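Local coordinates for protein acetaldehyde dehydrogenase (Acetylating) (Geobacillus thermoglucosidasius, PDB 5J78) that probably interconverts acetaldehyde and acetyl-CoA, using coenzyme A and NAD(H) as cosubstrates, as expected of an acetylating aldehyde dehydrogenase, at residues N105-V110 and N454-H459; E63-A68 and F149-A154; A278-E283 and S380-K385. All blocks are in the same frame, centred on the assembly; numbering follows the deposited sequence. Where two conformers were deposited one is given.

Contacts 1 and 2 lie side by side, their centres 11 Å apart, in what is, by family, the Rossmann-type NAD-binding domain, around the parallel strands 124-138, 160-165 and 216-219; helix 143-156 of contact 2 meets contact 1 directly, where I107 CD1 reaches L152 O at 3.6 Å. Contact 3 belongs to a separate parallel sheet, probably the core of the catalytic domain, 34 Å from contact 1 and 39 Å from contact 2 between centres; C273, found as 3-sulfinoalanine, comes just before its strand 276-282. Along the chain 63-68, 105-110 and 149-154 precede 278-283 and 380-385, and 454-459 comes last, so the chain returns to the first domain after building the second.

Contact 1 of 3, residues N105-V110 and N454-H459; sequences NSIKDV and NVTVTH
I107 and V110 meet V457 where the type I beta turn I107-V110, near the end of helix 89-107, packs against the 3-10 turn 457-459 in the loop that returns to strand 461-468. The tight part is a small apolar cluster centred on one methyl. V457 CG1 sits between its own backbone N and carbonyl carbon (chi1 66°), and from there it meets I107 CG2 at 3.9 Å and, nearly tip to tip, V110 CG1 at 4.1 Å. The bond from V110 N to I107 O, 3.0 Å, closes the turn, which brings both residues to the same side, facing V457, and K156 of helix 143-156 touches both I107 and V457. The wetter part lies around T456. Its hydroxyl slides past the isoleucine branch, OG1 to I107 CG2 being 3.8 Å, and makes no direct bond to S106. One water spans the distance, donating to S106 OG at 2.8 Å and lying 2.7 Å from T456 OG1; a second water also bonds T456 OG1 but holds S106 O only weakly. Behind this bridge the loop folds back on itself: T456 N donates to H459 ND1 over 3.0 Å, tilted 18° from the imidazole plane.

Contact 2 of 3, residues E63-A68 and F149-A154; sequences ESMANA and FKALIA
M65 and A66 of helix 55-84 pack on A151 and L152 of helix 143-156, the helix of a beta-alpha-beta crossover that joins the parallel strands 124-138 and 160-165, part of the Rossmann-type nucleotide-binding domain expected for the family. The two short helical segments run antiparallel, at 168°, with their axes 10.1 Å apart. M65 reaches across: its chain bends at the thioether (chi3 64°), turning the terminal methyl onto the backbone of the other helix. There M65 CE rests 3.4 Å from A151 O and 3.7 Å from A151 CB, so that the small alanine lets the methionine come close to the helical carbonyl. From the other helix, L152 reaches back. One branch, CD2, lodges against the foot of the methionine, 3.8 Å from M65 CB, and also reaches the next residue, lying 4.2 Å from A66 CB. The side-chain atoms that touch are all carbon, although CE and CD2 also meet backbone O and N, and each helix inserts one long residue beside an alanine of its partner.

Outside this shell, other helices complete the packing. Helix 170-186 touches M65 through A184 and A151 through M180, and S64 OG is bonded to A183 O of the same helix. Y104 of helix 89-107 lies on A66. Towards the sheet, K150 passes I161 and F163 and hydrogen-bonds through NZ to T220 OG1, which links helix 143-156 to the loop after strand 216-219. Back at the interface, L152 CD2 also lies 3.8 Å from A66 N.

Contact 3 of 3, residues A278-E283 and S380-K385; sequences ALLVDE and SELAQK
Strand 276-282 packs against helix 376-388, with the backbones of L280 and L382 nearest each other, CA to CA 7.9 Å. The strand closely follows C273 in the parallel sheet that is, by family, probably the catalytic domain core. The helix belongs to the crossover from strand 367-373 to strand 395-399, which are separated in the sheet by 276-282 and 244-248, so it must travel over the strand it touches here. One strand residue makes the whole contact. L280 points at the helix and forks there: CD1 lies 4.0 Å from A383 CB and 3.9 Å from A383 N, while CD2 approaches L382 CB more loosely at 4.3 Å. Its chi1 of -36° swings CG away from the staggered value, and chi2 of 174° then spreads CD1 toward A383 and CD2 toward L382. A383, being small, allows the leucine to approach the helical backbone.

Around this core Y409 of helix 403-410 touches both L280 and A383, and L386, one turn further along helix 376-388, adds to the cover of L280. L382 also leans on V373. The backbone of L280 pairs with V246 and I248 of strand 244-248, while L279 bonds to A369 and Y371 of strand 367-373, so the leucine projects from a strand held along both edges. At the strand end D282 turns its carboxylate to Y247 OH and E250 N. Between strand and helix only hydrocarbon groups of the side chains meet, so apolar packing, not polar bonding, probably holds this part of the helix on the strand.

Contact 1 of 3, residues N105-V110 and N454-H459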
loop_
_atom_site.group_PDB
_atom_site.type_symbol
_atom_site.label_atom_id
_atom_site.label_comp_id
_atom_site.label_asym_id
_atom_site.label_seq_id
_atom_site.Cartn_x
_atom_site.Cartn_y
_atom_site.Cartn_z
ATOM N N ASN A 105 5.096 40.813 14.990
ATOM C CA ASN A 105 5.984 41.436 15.961
ATOM C C ASN A 105 7.002 40.447 16.537
ATOM O O ASN A 105 8.119 40.834 16.829
ATOM C CB ASN A 105 5.149 42.085 17.081
ATOM C CG ASN A 105 4.491 43.383 16.630
ATOM O OD1 ASN A 105 4.969 44.053 15.704
ATOM N ND2 ASN A 105 3.408 43.752 17.287
ATOM N N SER A 106 6.631 39.172 16.659
ATOM C CA SER A 106 7.531 38.164 17.217
ATOM C C SER A 106 8.599 37.665 16.230
ATOM O O SER A 106 9.510 36.963 16.627
ATOM C CB SER A 106 6.739 36.956 17.706
ATOM O OG SER A 106 6.360 36.158 16.607
ATOM N N ILE A 107 8.480 37.998 14.948
ATOM C CA ILE A 107 9.433 37.500 13.969
ATOM C C ILE A 107 10.160 38.622 13.232
ATOM O O ILE A 107 11.189 38.381 12.604
ATOM C CB ILE A 107 8.744 36.554 12.915
ATOM C CG1 ILE A 107 7.781 37.315 11.992
ATOM C CG2 ILE A 107 8.029 35.410 13.632
ATOM C CD1 ILE A 107 7.217 36.479 10.825
ATOM N N LYS A 108 9.645 39.846 13.312
ATOM C CA LYS A 108 10.162 40.916 12.463
ATOM C C LYS A 108 11.631 41.251 12.747
ATOM O O LYS A 108 12.343 41.663 11.844
ATOM C CB LYS A 108 9.312 42.181 12.601
ATOM C CG LYS A 108 9.347 42.835 13.973
ATOM C CD LYS A 108 8.498 44.104 13.988
ATOM C CE LYS A 108 8.791 44.989 15.193
ATOM N NZ LYS A 108 7.631 45.042 16.105
ATOM N N ASP A 109 12.086 41.067 13.984
ATOM C CA ASP A 109 13.488 41.333 14.316
ATOM C C ASP A 109 14.373 40.064 14.336
ATOM O O ASP A 109 15.528 40.128 14.728
ATOM C CB ASP A 109 13.578 42.051 15.666
ATOM C CG ASP A 109 12.900 43.430 15.641
ATOM O OD1 ASP A 109 12.924 44.094 14.578
ATOM O OD2 ASP A 109 12.329 43.836 16.675
ATOM N N VAL A 110 13.861 38.923 13.890
ATOM C CA VAL A 110 14.689 37.718 13.841
ATOM C C VAL A 110 15.627 37.760 12.626
ATOM O O VAL A 110 15.222 38.070 11.502
ATOM C CB VAL A 110 13.836 36.429 13.803
ATOM C CG1 VAL A 110 14.721 35.198 13.558
ATOM C CG2 VAL A 110 13.061 36.256 15.107
ATOM N N ASN A 454 5.388 25.998 20.165
ATOM C CA ASN A 454 4.603 26.810 19.258
ATOM C C ASN A 454 5.504 27.027 18.044
ATOM O O ASN A 454 6.589 27.608 18.154
ATOM C CB ASN A 454 4.185 28.148 19.899
ATOM C CG ASN A 454 3.048 27.998 20.903
ATOM O OD1 ASN A 454 2.881 26.947 21.510
ATOM N ND2 ASN A 454 2.247 29.059 21.066
ATOM N N VAL A 455 5.063 26.530 16.893
ATOM C CA VAL A 455 5.837 26.615 15.670
ATOM C C VAL A 455 5.923 28.055 15.203
ATOM O O VAL A 455 4.926 28.775 15.220
ATOM C CB VAL A 455 5.222 25.736 14.559
ATOM C CG1 VAL A 455 5.941 25.947 13.218
ATOM C CG2 VAL A 455 5.263 24.272 14.981
ATOM N N THR A 456 7.115 28.451 14.767
ATOM C CA THR A 456 7.387 29.837 14.427
ATOM C C THR A 456 8.530 29.862 13.393
ATOM O O THR A 456 8.875 28.816 12.809
ATOM C CB THR A 456 7.695 30.681 15.718
ATOM O OG1 THR A 456 7.946 32.043 15.368
ATOM C CG2 THR A 456 8.888 30.134 16.489
ATOM N N VAL A 457 9.078 31.042 13.106
ATOM C CA VAL A 457 10.036 31.186 11.988
ATOM C C VAL A 457 11.332 30.321 12.117
ATOM O O VAL A 457 11.899 29.881 11.113
ATOM C CB VAL A 457 10.431 32.671 11.817
ATOM C CG1 VAL A 457 11.210 33.180 13.028
ATOM C CG2 VAL A 457 11.208 32.893 10.536
ATOM N N THR A 458 11.769 30.056 13.340
ATOM C CA THR A 458 12.986 29.304 13.560
ATOM C C THR A 458 12.801 27.825 13.204
ATOM O O THR A 458 13.779 27.097 13.062
ATOM C CB THR A 458 13.464 29.445 15.000
ATOM O OG1 THR A 458 12.427 29.040 15.911
ATOM C CG2 THR A 458 13.823 30.901 15.271
ATOM N N HIS A 459 11.557 27.384 13.033
ATOM C CA HIS A 459 11.306 26.009 12.595
ATOM C C HIS A 459 11.392 25.865 11.071
ATOM O O HIS A 459 11.403 24.738 10.553
ATOM C CB HIS A 459 9.941 25.526 13.111
ATOM C CG HIS A 459 9.868 25.458 14.605
ATOM N ND1 HIS A 459 9.292 26.451 15.369
ATOM C CD2 HIS A 459 10.360 24.547 15.480
ATOM C CE1 HIS A 459 9.405 26.143 16.647
ATOM N NE2 HIS A 459 10.042 24.988 16.744
HETATM O O HOH W 1 5.860 33.424 16.459
HETATM O O HOH W 2 9.974 33.642 16.611
#

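Contact 2 of 3, residues E63-A68 and F149-A154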
loop_
_atom_site.group_PDB
_atom_site.type_symbol
_atom_site.label_atom_id
_atom_site.label_comp_id
_atom_site.label_asym_id
_atom_site.label_seq_id
_atom_site.Cartn_x
_atom_site.Cartn_y
_atom_site.Cartn_z
ATOM N N GLU A 63 6.634 42.850 6.119
ATOM C CA GLU A 63 5.906 43.971 6.686
ATOM C C GLU A 63 4.671 44.302 5.837
ATOM O O GLU A 63 3.589 44.509 6.374
ATOM C CB GLU A 63 6.814 45.195 6.798
ATOM C CG GLU A 63 6.076 46.459 7.194
ATOM C CD GLU A 63 6.997 47.646 7.290
ATOM O OE1 GLU A 63 7.714 47.927 6.302
ATOM O OE2 GLU A 63 7.015 48.277 8.360
ATOM N N SER A 64 4.852 44.334 4.518
ATOM C CA SER A 64 3.762 44.587 3.590
ATOM C C SER A 64 2.690 43.508 3.710
ATOM O O SER A 64 1.501 43.807 3.674
ATOM C CB SER A 64 4.289 44.657 2.155
ATOM O OG SER A 64 3.224 44.764 1.220
ATOM N N MET A 65 3.110 42.253 3.847
ATOM C CA MET A 65 2.166 41.150 4.047
ATOM C C MET A 65 1.375 41.376 5.335
ATOM O O MET A 65 0.146 41.269 5.352
ATOM C CB MET A 65 2.889 39.798 4.105
ATOM C CG MET A 65 3.479 39.330 2.794
ATOM S SD MET A 65 4.671 37.955 3.021
ATOM C CE MET A 65 3.588 36.693 3.678
ATOM N N ALA A 66 2.079 41.716 6.411
ATOM C CA ALA A 66 1.414 41.941 7.692
ATOM C C ALA A 66 0.391 43.073 7.592
ATOM O O ALA A 66 -0.704 43.000 8.176
ATOM C CB ALA A 66 2.419 42.247 8.769
ATOM N N ASN A 67 0.752 44.119 6.851
ATOM C CA ASN A 67 -0.109 45.289 6.733
ATOM C C ASN A 67 -1.381 44.923 6.008
ATOM O O ASN A 67 -2.470 45.335 6.397
ATOM C CB ASN A 67 0.593 46.434 5.998
ATOM C CG ASN A 67 1.605 47.153 6.864
ATOM O OD1 ASN A 67 1.491 47.162 8.092
ATOM N ND2 ASN A 67 2.601 47.774 6.229
ATOM N N ALA A 68 -1.245 44.124 4.964
ATOM C CA ALA A 68 -2.393 43.738 4.166
ATOM C C ALA A 68 -3.338 42.844 4.964
ATOM O O ALA A 68 -4.557 42.936 4.821
ATOM C CB ALA A 68 -1.935 43.045 2.895
ATOM N N PHE A 149 -0.596 33.545 9.450
ATOM C CA PHE A 149 0.475 33.117 10.353
ATOM C C PHE A 149 1.571 32.353 9.595
ATOM O O PHE A 149 2.742 32.722 9.651
ATOM C CB PHE A 149 -0.144 32.279 11.491
ATOM C CG PHE A 149 0.775 31.241 12.065
ATOM C CD1 PHE A 149 1.890 31.606 12.832
ATOM C CD2 PHE A 149 0.521 29.896 11.857
ATOM C CE1 PHE A 149 2.749 30.629 13.353
ATOM C CE2 PHE A 149 1.374 28.920 12.368
ATOM C CZ PHE A 149 2.491 29.290 13.115
ATOM N N LYS A 150 1.178 31.330 8.838
ATOM C CA LYS A 150 2.142 30.498 8.119
ATOM C C LYS A 150 2.848 31.232 6.986
ATOM O O LYS A 150 4.044 31.009 6.731
ATOM C CB LYS A 150 1.451 29.241 7.581
ATOM C CG LYS A 150 1.097 28.267 8.684
ATOM C CD LYS A 150 0.534 26.950 8.154
ATOM C CE LYS A 150 0.303 25.984 9.311
ATOM N NZ LYS A 150 -0.307 24.691 8.901
ATOM N N ALA A 151 2.128 32.103 6.294
ATOM C CA ALA A 151 2.748 32.841 5.197
ATOM C C ALA A 151 3.819 33.776 5.718
ATOM O O ALA A 151 4.896 33.865 5.129
ATOM C CB ALA A 151 1.705 33.624 4.407
ATOM N N LEU A 152 3.524 34.479 6.813
ATOM C CA LEU A 152 4.504 35.378 7.423
ATOM C C LEU A 152 5.779 34.616 7.881
ATOM O O LEU A 152 6.885 35.027 7.570
ATOM C CB LEU A 152 3.895 36.116 8.614
ATOM C CG LEU A 152 2.883 37.231 8.324
ATOM C CD1 LEU A 152 2.231 37.625 9.638
ATOM C CD2 LEU A 152 3.553 38.407 7.625
ATOM N N ILE A 153 5.625 33.521 8.626
ATOM C CA ILE A 153 6.813 32.825 9.135
ATOM C C ILE A 153 7.557 32.109 8.002
ATOM O O ILE A 153 8.779 31.996 8.039
ATOM C CB ILE A 153 6.481 31.805 10.265
ATOM C CG1 ILE A 153 5.597 30.643 9.788
ATOM C CG2 ILE A 153 5.850 32.508 11.489
ATOM C CD1 ILE A 153 5.492 29.515 10.842
ATOM N N ALA A 154 6.838 31.648 6.985
ATOM C CA ALA A 154 7.499 30.987 5.864
ATOM C C ALA A 154 8.333 31.963 5.057
ATOM O O ALA A 154 9.466 31.656 4.677
ATOM C CB ALA A 154 6.479 30.295 4.952
#

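Contact 3 of 3, residues A278-E283 and S380-K385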
loop_
_atom_site.group_PDB
_atom_site.type_symbol
_atom_site.label_atom_id
_atom_site.label_comp_id
_atom_site.label_asym_id
_atom_site.label_seq_id
_atom_site.Cartn_x
_atom_site.Cartn_y
_atom_site.Cartn_z
ATOM N N ALA A 278 -13.140 21.507 30.132
ATOM C CA ALA A 278 -13.645 21.010 31.404
ATOM C C ALA A 278 -13.051 21.844 32.513
ATOM O O ALA A 278 -11.871 22.176 32.476
ATOM C CB ALA A 278 -13.309 19.532 31.596
ATOM N N LEU A 279 -13.884 22.226 33.475
ATOM C CA LEU A 279 -13.396 22.903 34.663
ATOM C C LEU A 279 -13.355 21.894 35.792
ATOM O O LEU A 279 -14.262 21.079 35.933
ATOM C CB LEU A 279 -14.274 24.087 35.050
ATOM C CG LEU A 279 -14.455 25.195 34.023
ATOM C CD1 LEU A 279 -15.314 26.290 34.658
ATOM C CD2 LEU A 279 -13.120 25.746 33.564
ATOM N N LEU A 280 -12.285 21.953 36.576
ATOM C CA LEU A 280 -12.128 21.137 37.777
ATOM C C LEU A 280 -12.133 22.115 38.945
ATOM O O LEU A 280 -11.280 23.004 38.999
ATOM C CB LEU A 280 -10.828 20.325 37.730
ATOM C CG LEU A 280 -10.410 19.805 36.353
ATOM C CD1 LEU A 280 -9.049 19.158 36.476
ATOM C CD2 LEU A 280 -11.418 18.818 35.776
ATOM N N VAL A 281 -13.100 21.990 39.855
ATOM C CA VAL A 281 -13.312 23.031 40.865
ATOM C C VAL A 281 -13.295 22.490 42.293
ATOM O O VAL A 281 -13.936 21.478 42.609
ATOM C CB VAL A 281 -14.648 23.771 40.597
ATOM C CG1 VAL A 281 -14.863 24.903 41.588
ATOM C CG2 VAL A 281 -14.647 24.320 39.185
ATOM N N ASP A 282 -12.529 23.170 43.145
ATOM C CA ASP A 282 -12.422 22.797 44.552
ATOM C C ASP A 282 -13.819 22.903 45.161
ATOM O O ASP A 282 -14.518 23.884 44.944
ATOM C CB ASP A 282 -11.430 23.706 45.304
ATOM C CG ASP A 282 -10.002 23.174 45.305
ATOM O OD1 ASP A 282 -9.776 22.000 44.937
ATOM O OD2 ASP A 282 -9.108 23.950 45.704
ATOM N N GLU A 283 -14.225 21.872 45.885
ATOM C CA GLU A 283 -15.551 21.810 46.457
ATOM C C GLU A 283 -15.792 23.032 47.318
ATOM O O GLU A 283 -16.858 23.631 47.272
ATOM C CB GLU A 283 -15.722 20.535 47.269
ATOM C CG GLU A 283 -17.174 20.132 47.444
ATOM C CD GLU A 283 -17.337 18.897 48.305
ATOM O OE1 GLU A 283 -16.446 18.636 49.143
ATOM O OE2 GLU A 283 -18.353 18.188 48.143
ATOM N N SER A 380 -5.460 16.714 39.694
ATOM C CA SER A 380 -4.430 16.163 38.809
ATOM C C SER A 380 -4.826 14.842 38.166
ATOM O O SER A 380 -4.588 14.619 36.980
ATOM C CB SER A 380 -3.130 15.961 39.575
ATOM O OG SER A 380 -2.570 17.204 39.958
ATOM N N GLU A 381 -5.440 13.961 38.946
ATOM C CA GLU A 381 -5.876 12.670 38.429
ATOM C C GLU A 381 -6.963 12.826 37.352
ATOM O O GLU A 381 -6.964 12.091 36.362
ATOM C CB GLU A 381 -6.369 11.790 39.584
ATOM C CG GLU A 381 -5.278 11.500 40.636
ATOM C CD GLU A 381 -5.828 10.955 41.955
ATOM O OE1 GLU A 381 -5.023 10.448 42.768
ATOM O OE2 GLU A 381 -7.055 11.041 42.185
ATOM N N LEU A 382 -7.879 13.781 37.536
ATOM C CA LEU A 382 -8.915 14.050 36.526
ATOM C C LEU A 382 -8.324 14.727 35.278
ATOM O O LEU A 382 -8.647 14.365 34.150
ATOM C CB LEU A 382 -10.032 14.939 37.090
ATOM C CG LEU A 382 -11.174 14.275 37.856
ATOM C CD1 LEU A 382 -12.074 15.368 38.359
ATOM C CD2 LEU A 382 -11.941 13.289 36.987
ATOM N N ALA A 383 -7.489 15.733 35.503
ATOM C CA ALA A 383 -6.772 16.381 34.409
ATOM C C ALA A 383 -6.072 15.323 33.557
ATOM O O ALA A 383 -6.155 15.336 32.327
ATOM C CB ALA A 383 -5.767 17.390 34.944
ATOM N N GLN A 384 -5.411 14.378 34.217
ATOM C CA GLN A 384 -4.651 13.354 33.498
ATOM C C GLN A 384 -5.591 12.518 32.638
ATOM O O GLN A 384 -5.310 12.276 31.456
ATOM C CB GLN A 384 -3.852 12.478 34.486
ATOM C CG GLN A 384 -3.112 11.335 33.842
ATOM C CD GLN A 384 -2.028 11.809 32.898
ATOM O OE1 GLN A 384 -1.484 12.912 33.043
ATOM N NE2 GLN A 384 -1.709 10.976 31.920
ATOM N N LYS A 385 -6.733 12.129 33.203
ATOM C CA LYS A 385 -7.738 11.341 32.464
ATOM C C LYS A 385 -8.381 12.085 31.284
ATOM O O LYS A 385 -8.655 11.493 30.238
ATOM C CB LYS A 385 -8.846 10.894 33.411
ATOM C CG LYS A 385 -8.482 9.761 34.363
ATOM C CD LYS A 385 -9.755 9.055 34.840
ATOM C CE LYS A 385 -9.498 8.069 35.972
ATOM N NZ LYS A 385 -9.272 8.770 37.268
#